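Local coordinates for T-cell surface glycoprotein CD1A1 antigen (Gallus gallus, PDB 3JVG) that probably presents lipid antigens to T cells, as other CD1 proteins do, from a groove in its MHC class I-like domain, at residues F16-S19 with T20-L23; I64-S67 with I68-V72; I111-G115 with Q116-R120. All coordinates share one frame; numbering follows the deposited sequence.

Contact 1: residues F16-S19 with T20-L23; sequences FQNS and TSVL. With NAG (2-acetamido-2-deoxy-beta-D-glucopyranose), chain J.
With chi1 at 60°, Asn18 tucks its amide between its own backbone N and carbonyl carbon, turning OD1 back over the chain reversal toward Thr20. Phe16 instead sets CG anti to its carbonyl carbon (chi1 -60°), which sends its ring alongside Val22. The example shows how one asparagine can serve two tasks at once. OD1 accepts the bond from Thr20 N at 2.8 Å, the closure that defines an Asx turn, with the donor tilted from the amide plane; a weak bond from Thr20 OG1 joins it. The nitrogen, ND2, carries the N-linked glycan through its 1.4 Å bond to NAG C1, and the sugar ring oxygen O5 comes to 3.6 Å from Ser21 CB. Turn and glycan together should limit rotation of the amide.

Behind the turn, Gln17 N donates to Ser21 O at 2.9 Å, a rather bent bond, and Ser21 OG gives a weak one to Gln17 OE1. The Gln17 side chain crosses Leu23 at about a right angle, its CD 3.6 Å from Leu23 CD1. Next to Phe16, Val22 CG2 stands over the ring centre, 4.0 Å from the centroid, in a CH-pi contact. The hairpin of strands 6-18 and 21-30 is thus set against helix 58-82, where Phe16 packs on Val79 and Val22 on Gln80, while the Phe16 ring also meets Phe89 of strand 89-99.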
loop_
_atom_site.group_PDB
_atom_site.type_symbol
_atom_site.label_atom_id
_atom_site.label_comp_id
_atom_site.label_asym_id
_atom_site.label_seq_id
_atom_site.Cartn_x
_atom_site.Cartn_y
_atom_site.Cartn_z
ATOM N N PHE A 16 -11.679 17.361 -0.896
ATOM C CA PHE A 16 -12.512 18.494 -1.253
ATOM C C PHE A 16 -11.811 19.789 -0.929
ATOM O O PHE A 16 -11.649 20.142 0.242
ATOM C CB PHE A 16 -13.881 18.372 -0.581
ATOM C CG PHE A 16 -14.626 17.116 -0.992
ATOM C CD1 PHE A 16 -14.211 15.862 -0.529
ATOM C CD2 PHE A 16 -15.689 17.175 -1.927
ATOM C CE1 PHE A 16 -14.846 14.701 -0.937
ATOM C CE2 PHE A 16 -16.337 15.981 -2.354
ATOM C CZ PHE A 16 -15.911 14.755 -1.835
ATOM N N GLN A 17 -11.378 20.508 -1.944
ATOM C CA GLN A 17 -10.649 21.766 -1.682
ATOM C C GLN A 17 -11.548 22.987 -1.407
ATOM O O GLN A 17 -11.206 23.828 -0.581
ATOM C CB GLN A 17 -9.673 22.068 -2.807
ATOM C CG GLN A 17 -8.794 20.876 -3.162
ATOM C CD GLN A 17 -7.785 21.226 -4.222
ATOM O OE1 GLN A 17 -8.136 21.334 -5.406
ATOM N NE2 GLN A 17 -6.522 21.423 -3.808
ATOM N N ASN A 18 -12.668 23.085 -2.121
ATOM C CA ASN A 18 -13.683 24.124 -1.889
ATOM C C ASN A 18 -15.021 23.564 -2.402
ATOM O O ASN A 18 -15.106 22.385 -2.752
ATOM C CB ASN A 18 -13.305 25.477 -2.540
ATOM C CG ASN A 18 -13.138 25.390 -4.060
ATOM O OD1 ASN A 18 -13.811 24.599 -4.727
ATOM N ND2 ASN A 18 -12.238 26.220 -4.607
ATOM N N SER A 19 -16.060 24.383 -2.461
ATOM C CA SER A 19 -17.362 23.839 -2.827
ATOM C C SER A 19 -17.454 23.382 -4.295
ATOM O O SER A 19 -18.399 22.664 -4.634
ATOM C CB SER A 19 -18.511 24.811 -2.494
ATOM O OG SER A 19 -18.517 25.890 -3.389
ATOM N N THR A 20 -16.503 23.779 -5.153
ATOM C CA THR A 20 -16.585 23.398 -6.575
ATOM C C THR A 20 -15.440 22.531 -7.073
ATOM O O THR A 20 -15.439 22.136 -8.233
ATOM C CB THR A 20 -16.703 24.616 -7.525
ATOM O OG1 THR A 20 -15.427 25.246 -7.679
ATOM C CG2 THR A 20 -17.728 25.625 -7.019
ATOM N N SER A 21 -14.473 22.237 -6.202
ATOM C CA SER A 21 -13.226 21.630 -6.634
ATOM C C SER A 21 -12.889 20.433 -5.757
ATOM O O SER A 21 -12.846 20.529 -4.501
ATOM C CB SER A 21 -12.102 22.668 -6.615
ATOM O OG SER A 21 -10.821 22.069 -6.755
ATOM N N VAL A 22 -12.669 19.301 -6.423
ATOM C CA VAL A 22 -12.310 18.050 -5.749
ATOM C C VAL A 22 -11.290 17.220 -6.541
ATOM O O VAL A 22 -11.447 17.003 -7.729
ATOM C CB VAL A 22 -13.581 17.263 -5.238
ATOM C CG1 VAL A 22 -14.804 17.555 -6.070
ATOM C CG2 VAL A 22 -13.354 15.766 -4.988
ATOM N N LEU A 23 -10.233 16.787 -5.865
ATOM C CA LEU A 23 -9.201 15.974 -6.504
ATOM C C LEU A 23 -9.420 14.515 -6.105
ATOM O O LEU A 23 -9.317 14.171 -4.926
ATOM C CB LEU A 23 -7.806 16.430 -6.099
ATOM C CG LEU A 23 -7.555 17.931 -5.921
ATOM C CD1 LEU A 23 -6.167 18.184 -5.299
ATOM C CD2 LEU A 23 -7.723 18.740 -7.235
HETATM C C1 NAG J . -11.906 26.341 -6.013
HETATM C C2 NAG J . -12.027 27.826 -6.435
HETATM C C3 NAG J . -11.553 28.002 -7.890
HETATM C C4 NAG J . -10.053 27.609 -7.932
HETATM C C5 NAG J . -9.891 26.137 -7.459
HETATM C C6 NAG J . -8.427 25.615 -7.442
HETATM C C7 NAG J . -13.640 29.317 -5.273
HETATM C C8 NAG J . -15.085 29.739 -5.149
HETATM N N2 NAG J . -13.370 28.364 -6.187
HETATM O O3 NAG J . -11.888 29.292 -8.408
HETATM O O4 NAG J . -9.485 27.750 -9.220
HETATM O O5 NAG J . -10.578 25.861 -6.225
HETATM O O6 NAG J . -7.723 25.680 -6.203
HETATM O O7 NAG J . -12.788 29.854 -4.552
#

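Contact 2: residues I64-S67 with I68-V72; sequences IESS and IKSYV
Ile64 meets Ile68 one helical turn later, and the pair introduces a segment in which side chains and backbone repeat the same four-residue spacing. Ile68 N donates to Ile64 O at 2.9 Å, and Ile64 CG2 lies 4.1 Å from Ile68 CD1, the two side chains crossing at a slant. Ile68 CG1, anti to its carbonyl carbon (chi1 -69°), lies 3.4 Å from Ile64 O.

Glu65 repeats the pattern through Lys69 N, which donates to Glu65 O at 2.9 Å. The aliphatic part of Lys69 lies along the same carbonyl, CG approaching Glu65 O to 3.3 Å, yet its ammonium stays beyond salt-bridge range of the Glu65 carboxylate. That carboxylate is engaged by Arg53 in a salt bridge and by the Tyr47 hydroxyl, both through OE2.

At Ser66 the carbonyl oxygen takes two bonds from one residue, Ser70 N at 3.0 Å and Ser70 OG at 2.8 Å, arriving from opposite faces of the carbonyl plane. Ser70 has chi1 -56°, which places OG beside its own backbone N and turns it back toward Ser66 O. Ser67 uses a comparable rotamer to donate OG to Val63 O, and its own carbonyl oxygen accepts Tyr71 N at 2.9 Å. Tyr71 itself extends away to the sheet, where its hydroxyl bonds with Ser93 and its ring meets His12 edge-to-face.

The i to i+4 backbone bonds are those of an alpha-helix, and serine hydroxyls bonded to the carbonyl four residues back are a frequent companion of it; this is the first of the long helices that wall the groove of the MHC class I-like fold.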
loop_
_atom_site.group_PDB
_atom_site.type_symbol
_atom_site.label_atom_id
_atom_site.label_comp_id
_atom_site.label_asym_id
_atom_site.label_seq_id
_atom_site.Cartn_x
_atom_site.Cartn_y
_atom_site.Cartn_z
ATOM N N ILE A 64 -18.915 -1.492 -16.019
ATOM C CA ILE A 64 -18.004 -1.307 -14.905
ATOM C C ILE A 64 -17.445 0.123 -14.900
ATOM O O ILE A 64 -17.550 0.803 -13.876
ATOM C CB ILE A 64 -16.939 -2.395 -14.912
ATOM C CG1 ILE A 64 -17.627 -3.764 -14.659
ATOM C CG2 ILE A 64 -15.867 -2.115 -13.898
ATOM C CD1 ILE A 64 -16.698 -4.932 -14.715
ATOM N N GLU A 65 -16.960 0.613 -16.047
ATOM C CA GLU A 65 -16.407 1.983 -16.125
ATOM C C GLU A 65 -17.444 3.040 -15.785
ATOM O O GLU A 65 -17.217 3.898 -14.919
ATOM C CB GLU A 65 -15.783 2.279 -17.493
ATOM C CG GLU A 65 -14.556 1.424 -17.764
ATOM C CD GLU A 65 -13.585 2.003 -18.799
ATOM O OE1 GLU A 65 -13.648 3.238 -19.120
ATOM O OE2 GLU A 65 -12.723 1.220 -19.272
ATOM N N SER A 66 -18.589 2.963 -16.437
ATOM C CA SER A 66 -19.683 3.864 -16.155
ATOM C C SER A 66 -20.149 3.811 -14.693
ATOM O O SER A 66 -20.476 4.847 -14.135
ATOM C CB SER A 66 -20.852 3.607 -17.144
ATOM O OG SER A 66 -21.956 4.458 -16.860
ATOM N N SER A 67 -20.205 2.632 -14.067
ATOM C CA SER A 67 -20.551 2.561 -12.640
ATOM C C SER A 67 -19.466 3.171 -11.742
ATOM O O SER A 67 -19.777 3.894 -10.801
ATOM C CB SER A 67 -20.825 1.137 -12.210
ATOM O OG SER A 67 -21.905 0.603 -12.979
ATOM N N ILE A 68 -18.194 2.898 -12.035
ATOM C CA ILE A 68 -17.127 3.588 -11.333
ATOM C C ILE A 68 -17.236 5.113 -11.436
ATOM O O ILE A 68 -17.191 5.809 -10.399
ATOM C CB ILE A 68 -15.729 3.081 -11.742
ATOM C CG1 ILE A 68 -15.526 1.644 -11.222
ATOM C CG2 ILE A 68 -14.673 3.971 -11.179
ATOM C CD1 ILE A 68 -14.236 0.951 -11.802
ATOM N N LYS A 69 -17.411 5.629 -12.655
ATOM C CA LYS A 69 -17.413 7.057 -12.866
ATOM C C LYS A 69 -18.643 7.692 -12.201
ATOM O O LYS A 69 -18.526 8.792 -11.644
ATOM C CB LYS A 69 -17.375 7.395 -14.341
ATOM C CG LYS A 69 -16.095 6.955 -15.059
ATOM C CD LYS A 69 -16.193 7.239 -16.602
ATOM C CE LYS A 69 -14.770 7.330 -17.222
ATOM N NZ LYS A 69 -14.794 7.539 -18.725
ATOM N N SER A 70 -19.802 7.017 -12.238
ATOM C CA SER A 70 -20.995 7.512 -11.541
ATOM C C SER A 70 -20.743 7.501 -10.050
ATOM O O SER A 70 -21.125 8.454 -9.352
ATOM C CB SER A 70 -22.265 6.672 -11.830
ATOM O OG SER A 70 -22.535 6.580 -13.216
ATOM N N TYR A 71 -20.111 6.435 -9.538
ATOM C CA TYR A 71 -19.864 6.383 -8.110
ATOM C C TYR A 71 -19.083 7.631 -7.693
ATOM O O TYR A 71 -19.485 8.348 -6.773
ATOM C CB TYR A 71 -19.108 5.112 -7.700
ATOM C CG TYR A 71 -18.717 5.088 -6.221
ATOM C CD1 TYR A 71 -19.629 4.666 -5.255
ATOM C CD2 TYR A 71 -17.458 5.507 -5.797
ATOM C CE1 TYR A 71 -19.321 4.649 -3.895
ATOM C CE2 TYR A 71 -17.112 5.495 -4.420
ATOM C CZ TYR A 71 -18.056 5.058 -3.486
ATOM O OH TYR A 71 -17.756 5.022 -2.134
ATOM N N VAL A 72 -17.955 7.873 -8.364
ATOM C CA VAL A 72 -17.077 8.969 -8.043
ATOM C C VAL A 72 -17.777 10.341 -8.097
ATOM O O VAL A 72 -17.732 11.113 -7.126
ATOM C CB VAL A 72 -15.895 8.933 -8.966
ATOM C CG1 VAL A 72 -15.136 10.240 -8.892
ATOM C CG2 VAL A 72 -14.972 7.713 -8.568
#

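Contact 3: residues I111-G115 with Q116-R120; sequences IAYEG and QNFLR
The rings of Tyr113 and Phe118 meet obliquely, planes at 58° and centroids 5.4 Å apart, within a beta hairpin closed by a type I' turn and interrupted by a classic beta bulge. Glu114 CG may lie over one face of the Tyr113 ring, toward its rim, but two conformers are modelled and this contact is doubtful. Phe118 meets Phe91 of strand 89-99 edge-to-face, so the pair extends across the sheet into a third strand. With CG anti to the backbone N in both aromatic residues (chi1 171°), the Phe118 ring is carried up against Tyr113, its CD1 3.4 Å from Tyr113 CB. Both side chains touch helix 135-145, Tyr113 at Leu136 and Phe118 at Ala140.

The turn runs from Tyr113 to Gln116, with Glu114 and Gly115 at its corners, both at positive phi. Tyr113 N donates to Gln116 O at 3.0 Å; the return bond, from Gln116 N to Tyr113 O, comes from above the carbonyl plane. Beyond it, the register slips by one residue, Phe118 and Leu119 both facing Ile111, and this puts the Phe118 ring near Ile111 CG2 while Leu119 CB lies 4.2 Å from Ile111 CB. Asn117, whose side chain leads away from strand 111-113, bonds through OD1 to an aromatic side chain of another protein chain, probably beta2-microglobulin.

At the bulge one acceptor serves two donors: Ile111 O takes Phe118 N in its carbonyl plane at 2.7 Å and Leu119 N, tilted out of that plane, at 3.0 Å.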
loop_
_atom_site.group_PDB
_atom_site.type_symbol
_atom_site.label_atom_id
_atom_site.label_comp_id
_atom_site.label_asym_id
_atom_site.label_seq_id
_atom_site.Cartn_x
_atom_site.Cartn_y
_atom_site.Cartn_z
ATOM N N ILE A 111 -16.574 3.779 4.253
ATOM C CA ILE A 111 -16.208 5.135 3.975
ATOM C C ILE A 111 -15.473 5.753 5.163
ATOM O O ILE A 111 -15.853 5.589 6.348
ATOM C CB ILE A 111 -17.419 5.897 3.513
ATOM C CG1 ILE A 111 -17.954 5.186 2.218
ATOM C CG2 ILE A 111 -17.088 7.350 3.318
ATOM C CD1 ILE A 111 -19.297 5.580 1.802
ATOM N N ALA A 112 -14.356 6.412 4.832
ATOM C CA ALA A 112 -13.639 7.122 5.838
ATOM C C ALA A 112 -13.776 8.632 5.645
ATOM O O ALA A 112 -14.016 9.149 4.522
ATOM C CB ALA A 112 -12.144 6.688 5.888
ATOM N N TYR A 113 -13.588 9.317 6.769
ATOM C CA TYR A 113 -13.663 10.765 6.812
ATOM C C TYR A 113 -12.593 11.211 7.758
ATOM O O TYR A 113 -12.472 10.693 8.867
ATOM C CB TYR A 113 -15.051 11.252 7.260
ATOM C CG TYR A 113 -15.077 12.726 7.524
ATOM C CD1 TYR A 113 -14.824 13.661 6.485
ATOM C CD2 TYR A 113 -15.294 13.200 8.815
ATOM C CE1 TYR A 113 -14.826 15.025 6.736
ATOM C CE2 TYR A 113 -15.285 14.578 9.102
ATOM C CZ TYR A 113 -15.054 15.484 8.062
ATOM O OH TYR A 113 -15.071 16.815 8.382
ATOM N N GLU A 114 -11.804 12.166 7.304
ATOM C CA GLU A 114 -10.587 12.602 7.970
ATOM C C GLU A 114 -9.802 11.401 8.471
ATOM O O GLU A 114 -9.375 11.399 9.603
ATOM C CB GLU A 114 -10.867 13.623 9.094
ATOM C CG GLU A 114 -11.248 15.094 8.591
ATOM C CD GLU A 114 -10.175 15.796 7.602
ATOM O OE1 GLU A 114 -9.631 16.880 8.045
ATOM O OE2 GLU A 114 -9.894 15.323 6.421
ATOM N N GLY A 115 -9.623 10.374 7.629
ATOM C CA GLY A 115 -8.785 9.220 7.997
ATOM C C GLY A 115 -9.326 8.276 9.066
ATOM O O GLY A 115 -8.572 7.515 9.641
ATOM N N GLN A 116 -10.633 8.300 9.323
ATOM C CA GLN A 116 -11.214 7.378 10.297
ATOM C C GLN A 116 -12.495 6.810 9.766
ATOM O O GLN A 116 -13.179 7.498 9.064
ATOM C CB GLN A 116 -11.609 8.141 11.592
ATOM C CG GLN A 116 -10.460 8.649 12.459
ATOM C CD GLN A 116 -9.494 7.556 12.868
ATOM O OE1 GLN A 116 -9.889 6.432 13.230
ATOM N NE2 GLN A 116 -8.200 7.884 12.827
ATOM N N ASN A 117 -12.829 5.559 10.115
ATOM C CA ASN A 117 -14.093 4.915 9.696
ATOM C C ASN A 117 -15.204 5.902 9.941
ATOM O O ASN A 117 -15.288 6.458 11.015
ATOM C CB ASN A 117 -14.357 3.670 10.537
ATOM C CG ASN A 117 -13.317 2.613 10.320
ATOM O OD1 ASN A 117 -12.732 2.554 9.229
ATOM N ND2 ASN A 117 -13.090 1.760 11.315
ATOM N N PHE A 118 -16.052 6.103 8.945
ATOM C CA PHE A 118 -17.115 7.068 9.045
ATOM C C PHE A 118 -18.489 6.401 8.759
ATOM O O PHE A 118 -19.506 6.676 9.429
ATOM C CB PHE A 118 -16.757 8.195 8.067
ATOM C CG PHE A 118 -17.841 9.218 7.862
ATOM C CD1 PHE A 118 -18.003 10.281 8.754
ATOM C CD2 PHE A 118 -18.635 9.145 6.749
ATOM C CE1 PHE A 118 -18.980 11.258 8.550
ATOM C CE2 PHE A 118 -19.620 10.114 6.490
ATOM C CZ PHE A 118 -19.795 11.195 7.405
ATOM N N LEU A 119 -18.526 5.509 7.780
ATOM C CA LEU A 119 -19.745 4.782 7.474
ATOM C C LEU A 119 -19.361 3.379 7.045
ATOM O O LEU A 119 -18.351 3.195 6.371
ATOM C CB LEU A 119 -20.447 5.506 6.363
ATOM C CG LEU A 119 -21.885 5.911 6.290
ATOM C CD1 LEU A 119 -22.592 6.216 7.633
ATOM C CD2 LEU A 119 -22.012 7.068 5.239
ATOM N N ARG A 120 -20.144 2.396 7.448
ATOM C CA ARG A 120 -19.870 1.019 7.101
ATOM C C ARG A 120 -21.188 0.310 6.689
ATOM O O ARG A 120 -22.208 0.354 7.410
ATOM C CB ARG A 120 -19.210 0.266 8.256
ATOM C CG ARG A 120 -19.147 -1.248 8.037
ATOM C CD ARG A 120 -18.367 -1.974 9.167
ATOM N NE ARG A 120 -16.925 -1.645 9.110
ATOM C CZ ARG A 120 -16.046 -1.884 10.072
ATOM N NH1 ARG A 120 -16.415 -2.437 11.228
ATOM N NH2 ARG A 120 -14.777 -1.538 9.879
#

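How the contacts relate
Contacts 1, 2 and 3 follow one another along the chain, and all belong to its MHC-like domain. Contacts 1 and 3 are hairpin turns of the same eight-stranded antiparallel sheet, their centres about 18 Å apart, and strand 89-99 lies between the two hairpins. Contact 2 lies on helix 58-82 above that sheet, about 19 Å from contact 1 and about 21 Å from contact 3, centre to centre. It touches contact 3 where Tyr71 OH packs 4.3 Å from Ile111 CD1, whereas contact 1 abuts a later part of the same helix, around Ser76. Together they sample the floor and one wall of the probable antigen groove.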